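Local coordinates for hypothetical protein GrpB (Enterococcus faecalis, PDB 2NRK) that is of unknown function but belongs to the GrpB family, probably related to nucleotidyltransferases, and might therefore act on nucleotides, at residues E61-V66 with V103-F108; E32-V37 with F56-E61; I7-Q12 with A50-D55. One frame throughout, in Å; residues are numbered along the deposited sequence.

Interaction 1 of 3, residues E61-V66 with V103-F108; sequences EEIEKV and VHIYQF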
loop_
_atom_site.group_PDB
_atom_site.type_symbol
_atom_site.label_atom_id
_atom_site.label_comp_id
_atom_site.label_asym_id
_atom_site.label_seq_id
_atom_site.Cartn_x
_atom_site.Cartn_y
_atom_site.Cartn_z
ATOM N N GLU A 61 11.027 6.366 8.584
ATOM C CA GLU A 61 10.862 7.641 7.881
ATOM C C GLU A 61 11.978 7.871 6.875
ATOM O O GLU A 61 11.724 8.351 5.765
ATOM C CB GLU A 61 10.799 8.800 8.881
ATOM C CG GLU A 61 9.553 8.729 9.728
ATOM C CD GLU A 61 9.214 10.048 10.427
ATOM O OE1 GLU A 61 9.404 11.148 9.833
ATOM O OE2 GLU A 61 8.739 9.947 11.581
ATOM N N GLU A 62 13.210 7.533 7.279
ATOM C CA GLU A 62 14.406 7.813 6.479
ATOM C C GLU A 62 15.358 6.624 6.497
ATOM O O GLU A 62 15.954 6.320 7.529
ATOM C CB GLU A 62 15.163 9.012 7.038
ATOM C CG GLU A 62 14.452 10.330 6.986
ATOM C CD GLU A 62 15.335 11.429 7.534
ATOM O OE1 GLU A 62 16.397 11.681 6.926
ATOM O OE2 GLU A 62 14.983 11.993 8.591
ATOM N N ILE A 63 15.497 5.968 5.352
ATOM C CA ILE A 63 16.317 4.755 5.271
ATOM C C ILE A 63 17.806 5.026 5.481
ATOM O O ILE A 63 18.482 4.268 6.165
ATOM C CB ILE A 63 16.037 3.919 3.989
ATOM C CG1 ILE A 63 16.603 2.479 4.142
ATOM C CG2 ILE A 63 16.564 4.568 2.730
ATOM C CD1 ILE A 63 15.886 1.619 5.174
ATOM N N GLU A 64 18.303 6.144 4.960
ATOM C CA GLU A 64 19.750 6.416 5.058
ATOM C C GLU A 64 20.199 6.606 6.497
ATOM O O GLU A 64 21.345 6.288 6.852
ATOM C CB GLU A 64 20.140 7.609 4.177
ATOM C CG GLU A 64 19.767 7.390 2.707
ATOM C CD GLU A 64 20.691 8.105 1.719
ATOM O OE1 GLU A 64 21.450 9.030 2.124
ATOM O OE2 GLU A 64 20.645 7.739 0.514
ATOM N N LYS A 65 19.304 7.121 7.326
ATOM C CA LYS A 65 19.548 7.264 8.759
ATOM C C LYS A 65 19.804 5.935 9.491
ATOM O O LYS A 65 20.414 5.906 10.575
ATOM C CB LYS A 65 18.377 7.978 9.410
ATOM C CG LYS A 65 18.561 9.513 9.520
ATOM C CD LYS A 65 17.327 10.128 10.186
ATOM C CE LYS A 65 17.262 9.820 11.693
ATOM N NZ LYS A 65 16.075 10.500 12.311
ATOM N N VAL A 66 19.337 4.833 8.909
ATOM C CA VAL A 66 19.492 3.523 9.546
ATOM C C VAL A 66 20.969 3.115 9.511
ATOM O O VAL A 66 21.449 2.413 10.399
ATOM C CB VAL A 66 18.559 2.465 8.871
ATOM C CG1 VAL A 66 18.802 1.044 9.410
ATOM C CG2 VAL A 66 17.100 2.863 9.089
ATOM N N VAL A 103 15.580 -9.293 9.407
ATOM C CA VAL A 103 14.920 -7.989 9.554
ATOM C C VAL A 103 14.966 -7.264 8.234
ATOM O O VAL A 103 16.043 -7.088 7.657
ATOM C CB VAL A 103 15.627 -7.150 10.668
ATOM C CG1 VAL A 103 14.921 -5.800 10.858
ATOM C CG2 VAL A 103 15.659 -7.927 11.986
ATOM N N HIS A 104 13.794 -6.840 7.751
ATOM C CA HIS A 104 13.676 -6.255 6.413
ATOM C C HIS A 104 13.224 -4.820 6.662
ATOM O O HIS A 104 12.075 -4.606 7.084
ATOM C CB HIS A 104 12.576 -6.972 5.609
ATOM C CG HIS A 104 12.719 -8.466 5.568
ATOM N ND1 HIS A 104 13.265 -9.132 4.493
ATOM C CD2 HIS A 104 12.419 -9.413 6.487
ATOM C CE1 HIS A 104 13.267 -10.434 4.740
ATOM N NE2 HIS A 104 12.765 -10.632 5.945
ATOM N N ILE A 105 14.135 -3.867 6.477
ATOM C CA ILE A 105 13.837 -2.473 6.803
ATOM C C ILE A 105 13.604 -1.720 5.489
ATOM O O ILE A 105 14.413 -1.796 4.566
ATOM C CB ILE A 105 14.972 -1.808 7.605
ATOM C CG1 ILE A 105 15.335 -2.646 8.844
ATOM C CG2 ILE A 105 14.555 -0.416 8.063
ATOM C CD1 ILE A 105 16.617 -2.135 9.597
ATOM N N TYR A 106 12.488 -0.984 5.411
ATOM C CA TYR A 106 12.222 -0.174 4.221
ATOM C C TYR A 106 11.753 1.229 4.613
ATOM O O TYR A 106 11.180 1.426 5.679
ATOM C CB TYR A 106 11.104 -0.776 3.381
ATOM C CG TYR A 106 11.365 -2.171 2.836
ATOM C CD1 TYR A 106 12.033 -2.362 1.628
ATOM C CD2 TYR A 106 10.852 -3.276 3.506
ATOM C CE1 TYR A 106 12.199 -3.696 1.112
ATOM C CE2 TYR A 106 11.024 -4.568 3.021
ATOM C CZ TYR A 106 11.679 -4.766 1.846
ATOM O OH TYR A 106 11.760 -6.091 1.395
ATOM N N GLN A 107 11.994 2.187 3.728
ATOM C CA GLN A 107 11.437 3.520 3.912
ATOM C C GLN A 107 9.922 3.503 3.645
ATOM O O GLN A 107 9.436 2.712 2.824
ATOM C CB GLN A 107 12.098 4.502 2.951
ATOM C CG GLN A 107 11.929 5.946 3.367
ATOM C CD GLN A 107 12.947 6.824 2.661
ATOM O OE1 GLN A 107 14.059 7.020 3.152
ATOM N NE2 GLN A 107 12.584 7.312 1.487
ATOM N N PHE A 108 9.189 4.374 4.336
ATOM C CA PHE A 108 7.731 4.424 4.255
ATOM C C PHE A 108 7.140 4.530 2.814
ATOM O O PHE A 108 5.962 4.215 2.592
ATOM C CB PHE A 108 7.211 5.646 5.033
ATOM C CG PHE A 108 7.475 6.933 4.329
ATOM C CD1 PHE A 108 8.731 7.531 4.423
ATOM C CD2 PHE A 108 6.489 7.533 3.539
ATOM C CE1 PHE A 108 9.010 8.716 3.762
ATOM C CE2 PHE A 108 6.751 8.721 2.856
ATOM C CZ PHE A 108 8.011 9.320 2.963
#
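Polar contact between Ile-63 and Gln-107 rests on one nearly straight hydrogen bond: the backbone N of Ile-63 gives its proton to OE1 of Gln-107 at 2.8 Å, with 174° at the hydrogen. The donor lies in the carbonyl plane of the amide, on a lone pair. Gln-107 gets there by setting CG anti to its backbone N (chi1 -161°) and running on extended. The other end of the amide, NE2, is bonded to Asp-109, so both ends are held and the rotation of the group is fixed. On its way the chain passes the carbonyl of Glu-61, whose O lies 3.4 Å from CG of Gln-107. That same O of Glu-61 meets the edge of the Phe-108 ring in its plane, 3.4 Å from CD1, where the polarised ring hydrogens point.

The apolar contacts belong to Ile-105. Its CG2 branch takes CD1 of Ile-63 at 3.8 Å, the two chains slanting across each other, while its CD1 meets CG1 of Val-66 tip to tip at 3.9 Å.

The loop that follows strand 54-60 thus folds back over the end of strand 101-107 before helix 70-75 begins. Ile-105 also packs on Val-58 and Val-60 of strand 54-60, Ile-63 reaches Arg-90 of strand 89-94, and Phe-108 lies against Leu-35 of strand 34-40 and Lys-169 of the second subunit.

Interaction 2 of 3, residues E32-V37 with F56-E61; sequences ENCLKV and FLVIVE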
loop_
_atom_site.group_PDB
_atom_site.type_symbol
_atom_site.label_atom_id
_atom_site.label_comp_id
_atom_site.label_asym_id
_atom_site.label_seq_id
_atom_site.Cartn_x
_atom_site.Cartn_y
_atom_site.Cartn_z
ATOM N N GLU A 32 12.765 7.287 17.086
ATOM C CA GLU A 32 11.700 8.008 16.366
ATOM C C GLU A 32 11.616 7.705 14.876
ATOM O O GLU A 32 10.549 7.885 14.274
ATOM C CB GLU A 32 11.812 9.529 16.562
ATOM C CG GLU A 32 11.700 10.011 18.008
ATOM C CD GLU A 32 13.016 9.941 18.763
ATOM O OE1 GLU A 32 14.021 9.449 18.198
ATOM O OE2 GLU A 32 13.053 10.406 19.922
ATOM N N ASN A 33 12.714 7.232 14.287
ATOM C CA ASN A 33 12.734 6.924 12.867
ATOM C C ASN A 33 11.849 5.701 12.548
ATOM O O ASN A 33 11.476 5.483 11.393
ATOM C CB ASN A 33 14.168 6.651 12.431
ATOM C CG ASN A 33 14.339 6.633 10.928
ATOM O OD1 ASN A 33 13.581 7.258 10.179
ATOM N ND2 ASN A 33 15.359 5.928 10.480
ATOM N N CYS A 34 11.532 4.914 13.572
ATOM C CA CYS A 34 10.729 3.688 13.378
ATOM C C CYS A 34 9.241 4.007 13.413
ATOM O O CYS A 34 8.705 4.462 14.441
ATOM C CB CYS A 34 11.052 2.641 14.441
ATOM S SG CYS A 34 10.130 1.100 14.194
ATOM N N LEU A 35 8.572 3.803 12.280
ATOM C CA LEU A 35 7.131 4.063 12.217
ATOM C C LEU A 35 6.345 2.848 12.678
ATOM O O LEU A 35 5.266 3.004 13.296
ATOM C CB LEU A 35 6.695 4.405 10.782
ATOM C CG LEU A 35 7.190 5.772 10.290
ATOM C CD1 LEU A 35 7.040 5.865 8.784
ATOM C CD2 LEU A 35 6.405 6.913 10.965
ATOM N N LYS A 36 6.852 1.651 12.359
ATOM C CA LYS A 36 6.105 0.426 12.647
ATOM C C LYS A 36 7.037 -0.785 12.522
ATOM O O LYS A 36 7.869 -0.828 11.636
ATOM C CB LYS A 36 4.946 0.296 11.633
ATOM C CG LYS A 36 4.016 -0.876 11.871
ATOM C CD LYS A 36 3.196 -0.621 13.118
ATOM C CE LYS A 36 2.259 -1.791 13.343
ATOM N NZ LYS A 36 1.355 -1.369 14.427
ATOM N N VAL A 37 6.860 -1.769 13.408
ATOM C CA VAL A 37 7.494 -3.083 13.219
ATOM C C VAL A 37 6.379 -4.093 13.113
ATOM O O VAL A 37 5.523 -4.166 14.013
ATOM C CB VAL A 37 8.442 -3.482 14.395
ATOM C CG1 VAL A 37 9.062 -4.847 14.130
ATOM C CG2 VAL A 37 9.566 -2.423 14.557
ATOM N N PHE A 56 10.939 -9.864 10.335
ATOM C CA PHE A 56 10.505 -8.519 10.786
ATOM C C PHE A 56 10.442 -7.553 9.621
ATOM O O PHE A 56 11.385 -7.493 8.796
ATOM C CB PHE A 56 11.482 -7.934 11.831
ATOM C CG PHE A 56 11.655 -8.798 13.044
ATOM C CD1 PHE A 56 11.002 -8.478 14.232
ATOM C CD2 PHE A 56 12.444 -9.941 13.000
ATOM C CE1 PHE A 56 11.102 -9.310 15.362
ATOM C CE2 PHE A 56 12.561 -10.765 14.125
ATOM C CZ PHE A 56 11.887 -10.451 15.316
ATOM N N LEU A 57 9.314 -6.831 9.527
ATOM C CA LEU A 57 9.168 -5.724 8.565
ATOM C C LEU A 57 9.245 -4.443 9.373
ATOM O O LEU A 57 8.424 -4.220 10.252
ATOM C CB LEU A 57 7.830 -5.816 7.822
ATOM C CG LEU A 57 7.519 -4.636 6.861
ATOM C CD1 LEU A 57 8.587 -4.485 5.772
ATOM C CD2 LEU A 57 6.143 -4.825 6.196
ATOM N N VAL A 58 10.288 -3.670 9.145
ATOM C CA VAL A 58 10.487 -2.424 9.879
ATOM C C VAL A 58 10.313 -1.278 8.867
ATOM O O VAL A 58 11.019 -1.222 7.847
ATOM C CB VAL A 58 11.908 -2.378 10.500
ATOM C CG1 VAL A 58 12.111 -1.060 11.198
ATOM C CG2 VAL A 58 12.111 -3.521 11.490
ATOM N N ILE A 59 9.393 -0.367 9.172
ATOM C CA ILE A 59 9.086 0.740 8.268
ATOM C C ILE A 59 9.595 2.006 8.929
ATOM O O ILE A 59 9.240 2.289 10.087
ATOM C CB ILE A 59 7.552 0.824 8.027
ATOM C CG1 ILE A 59 7.058 -0.513 7.469
ATOM C CG2 ILE A 59 7.267 1.988 7.113
ATOM C CD1 ILE A 59 5.510 -0.582 7.442
ATOM N N VAL A 60 10.443 2.749 8.220
ATOM C CA VAL A 60 11.101 3.944 8.776
ATOM C C VAL A 60 10.821 5.203 7.958
ATOM O O VAL A 60 10.445 5.127 6.773
ATOM C CB VAL A 60 12.669 3.756 8.880
ATOM C CG1 VAL A 60 12.985 2.589 9.815
ATOM C CG2 VAL A 60 13.306 3.553 7.475
ATOM N N GLU A 61 11.027 6.366 8.584
ATOM C CA GLU A 61 10.862 7.641 7.881
ATOM C C GLU A 61 11.978 7.871 6.875
ATOM O O GLU A 61 11.724 8.351 5.765
ATOM C CB GLU A 61 10.799 8.800 8.881
ATOM C CG GLU A 61 9.553 8.729 9.728
ATOM C CD GLU A 61 9.214 10.048 10.427
ATOM O OE1 GLU A 61 9.404 11.148 9.833
ATOM O OE2 GLU A 61 8.739 9.947 11.581
HETATM O O HOH W 1 8.278 7.988 13.275
#
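Strands 34-37 and 56-60 form an antiparallel pair, interrupted by a bulge, at the edge of the mixed sheet, strand 34-40 being outermost within the chain. Ile-59 anchors it: its N gives a straight bond to O of Lys-36 (2.9 Å, 172°), and its O receives N of Leu-35 at 2.7 Å and, weakly, N of Lys-36. Beyond the bulge, N of Glu-61 bonds to O of Asn-33 at 3.0 Å.

On one face of the sheet Val-37 and Val-58 lie side by side, CG2 of Val-37 being 4.1 Å from CG2 of Val-58. The other branch of Val-37, CG1, touches the edge of the Phe-56 ring. Helix 14-30 covers this face. Leu-35 crosses the chain of Glu-61 at about a right angle, its CG 3.8 Å from CG of Glu-61. The carboxylate of Glu-61 forms a salt bridge through OE1 with Lys-169 of the second subunit, while OE2 and O of Glu-32 both contact one water.

The side chain of Asn-33, with CG anti to the backbone N (chi1 -167°), brings OD1 to the backbone N of Glu-62. Two successive residues, Leu-35 and Lys-36, facing the single Ile-59 make this a classic beta bulge.

Interaction 3 of 3, residues I7-Q12 with A50-D55; sequences IVTEYQ and AKPIID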
loop_
_atom_site.group_PDB
_atom_site.type_symbol
_atom_site.label_atom_id
_atom_site.label_comp_id
_atom_site.label_asym_id
_atom_site.label_seq_id
_atom_site.Cartn_x
_atom_site.Cartn_y
_atom_site.Cartn_z
ATOM N N ILE A 7 15.692 -26.144 8.895
ATOM C CA ILE A 7 14.628 -27.179 8.708
ATOM C C ILE A 7 13.227 -26.632 9.047
ATOM O O ILE A 7 13.065 -25.874 9.992
ATOM C CB ILE A 7 14.902 -28.498 9.504
ATOM C CG1 ILE A 7 14.310 -28.458 10.922
ATOM C CG2 ILE A 7 16.404 -28.865 9.513
ATOM C CD1 ILE A 7 13.805 -29.820 11.433
ATOM N N VAL A 8 12.222 -27.060 8.298
ATOM C CA VAL A 8 10.828 -26.676 8.554
ATOM C C VAL A 8 10.229 -27.447 9.744
ATOM O O VAL A 8 10.369 -28.672 9.828
ATOM C CB VAL A 8 9.982 -26.891 7.270
ATOM C CG1 VAL A 8 8.509 -26.550 7.494
ATOM C CG2 VAL A 8 10.552 -26.055 6.134
ATOM N N THR A 9 9.591 -26.724 10.663
ATOM C CA THR A 9 8.873 -27.343 11.778
ATOM C C THR A 9 7.390 -27.033 11.677
ATOM O O THR A 9 6.987 -26.129 10.948
ATOM C CB THR A 9 9.389 -26.838 13.156
ATOM O OG1 THR A 9 8.937 -25.491 13.384
ATOM C CG2 THR A 9 10.926 -26.886 13.210
ATOM N N GLU A 10 6.571 -27.785 12.403
ATOM C CA GLU A 10 5.181 -27.381 12.561
ATOM C C GLU A 10 5.169 -26.001 13.226
ATOM O O GLU A 10 6.169 -25.578 13.826
ATOM C CB GLU A 10 4.396 -28.409 13.380
ATOM C CG GLU A 10 4.189 -29.749 12.642
ATOM C CD GLU A 10 3.598 -29.599 11.248
ATOM O OE1 GLU A 10 2.568 -28.899 11.087
ATOM O OE2 GLU A 10 4.165 -30.182 10.293
ATOM N N TYR A 11 4.065 -25.290 13.072
ATOM C CA TYR A 11 3.938 -23.948 13.637
ATOM C C TYR A 11 4.292 -23.959 15.129
ATOM O O TYR A 11 3.921 -24.883 15.852
ATOM C CB TYR A 11 2.500 -23.463 13.470
ATOM C CG TYR A 11 2.279 -22.103 14.063
ATOM C CD1 TYR A 11 2.756 -20.965 13.415
ATOM C CD2 TYR A 11 1.602 -21.946 15.272
ATOM C CE1 TYR A 11 2.577 -19.704 13.956
ATOM C CE2 TYR A 11 1.402 -20.693 15.810
ATOM C CZ TYR A 11 1.902 -19.581 15.173
ATOM O OH TYR A 11 1.690 -18.335 15.711
ATOM N N GLN A 12 5.018 -22.933 15.575
ATOM C CA GLN A 12 5.314 -22.767 17.001
ATOM C C GLN A 12 4.662 -21.477 17.533
ATOM O O GLN A 12 5.065 -20.386 17.141
ATOM C CB GLN A 12 6.827 -22.724 17.232
ATOM C CG GLN A 12 7.572 -23.982 16.771
ATOM C CD GLN A 12 9.084 -23.858 16.925
ATOM O OE1 GLN A 12 9.570 -23.370 17.947
ATOM N NE2 GLN A 12 9.839 -24.318 15.915
ATOM N N ALA A 50 6.766 -23.850 9.114
ATOM C CA ALA A 50 7.765 -22.869 8.668
ATOM C C ALA A 50 9.151 -23.172 9.202
ATOM O O ALA A 50 9.290 -23.809 10.223
ATOM C CB ALA A 50 7.378 -21.469 9.156
ATOM N N LYS A 51 10.164 -22.649 8.531
ATOM C CA LYS A 51 11.489 -22.574 9.135
ATOM C C LYS A 51 11.377 -21.636 10.337
ATOM O O LYS A 51 10.709 -20.595 10.243
ATOM C CB LYS A 51 12.479 -21.988 8.157
ATOM C CG LYS A 51 12.781 -22.969 7.039
ATOM C CD LYS A 51 13.288 -22.270 5.814
ATOM C CE LYS A 51 14.703 -21.767 5.953
ATOM N NZ LYS A 51 15.492 -22.210 4.732
ATOM N N PRO A 52 11.983 -22.019 11.473
ATOM C CA PRO A 52 11.875 -21.199 12.690
ATOM C C PRO A 52 12.806 -19.994 12.662
ATOM O O PRO A 52 13.722 -19.878 13.507
ATOM C CB PRO A 52 12.278 -22.173 13.798
ATOM C CG PRO A 52 13.184 -23.116 13.157
ATOM C CD PRO A 52 12.726 -23.273 11.720
ATOM N N ILE A 53 12.595 -19.137 11.667
ATOM C CA ILE A 53 13.339 -17.895 11.499
ATOM C C ILE A 53 12.280 -16.791 11.474
ATOM O O ILE A 53 11.373 -16.805 10.628
ATOM C CB ILE A 53 14.116 -17.850 10.155
ATOM C CG1 ILE A 53 15.105 -19.030 10.074
ATOM C CG2 ILE A 53 14.846 -16.525 10.013
ATOM C CD1 ILE A 53 15.796 -19.135 8.724
ATOM N N ILE A 54 12.372 -15.868 12.425
ATOM C CA ILE A 54 11.341 -14.837 12.547
ATOM C C ILE A 54 11.677 -13.709 11.578
ATOM O O ILE A 54 12.782 -13.156 11.643
ATOM C CB ILE A 54 11.264 -14.234 13.973
ATOM C CG1 ILE A 54 11.180 -15.303 15.090
ATOM C CG2 ILE A 54 10.091 -13.235 14.077
ATOM C CD1 ILE A 54 9.960 -16.190 15.018
ATOM N N ASP A 55 10.719 -13.365 10.713
ATOM C CA ASP A 55 10.855 -12.204 9.815
ATOM C C ASP A 55 10.187 -10.962 10.372
ATOM O O ASP A 55 8.981 -11.008 10.783
ATOM C CB ASP A 55 10.249 -12.482 8.434
ATOM C CG ASP A 55 10.989 -13.576 7.703
ATOM O OD1 ASP A 55 12.065 -13.286 7.152
ATOM O OD2 ASP A 55 10.482 -14.730 7.699
#
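Val-8 lies against the backbone of Ala-50 and the side chain of Lys-51, where the N-terminal segment runs beside the loop leading into strand 54-60. Its CG1 rests 3.6 Å from N of Ala-50, while CG2 meets CG of Lys-51 at 3.9 Å, the two side chains crossing at roughly a right angle. Tyr-152 of helix 149-152 touches both residues.

Gln-12 can be followed from backbone to tip. Its CB leaves the chain in the direction of 50-55, CG stands anti to the carbonyl carbon (chi1 -60°), and CD continues the extended line. The terminal NE2 does the touching: it passes 3.9 Å from CB of Pro-52, the side chain slanting past that corner of the proline, and donates to OG1 of Thr-9 at 2.9 Å. That bond is straight, with OG1 in the plane of the amide. The hydroxyl of Thr-9 in turn gives its proton to O of Glu-10, so OG1 is gripped both as acceptor and as donor and the amide of Gln-12 is held beside the proline. At another corner of the ring, CD of Pro-52 comes within 3.1 Å of O of Ile-7.

Backbone bonds join the segments at Thr-9 and Ala-50. N of Ala-50 donates to O of Thr-9 at 2.9 Å, and N of Thr-9 to O of Ala-50 at 3.0 Å. This reciprocal pair is a single antiparallel beta bridge, followed directly by an inverse gamma turn centred on Pro-52.

Strand 54-60 and its flanks thread all three contacts. Interaction 3 leads into the strand, interaction 2 pairs it with the outermost strand 34-40, and interaction 1 starts from the loop after it, at the shared Glu-61. Interactions 1 and 2 have centres about 7 Å apart and are stitched by probable backbone bonds from N of His-104 to O of Phe-56 (2.7 Å) and from N of Phe-108 to O of Val-60 (2.8 Å). Both touch the second subunit. Interaction 3 lies across the chain's centre, its own centre about 26 Å from that of interaction 1 and 24 Å from that of interaction 2, yet Asp-55 OD1 and His-104 NE2 meet at 3.0 Å.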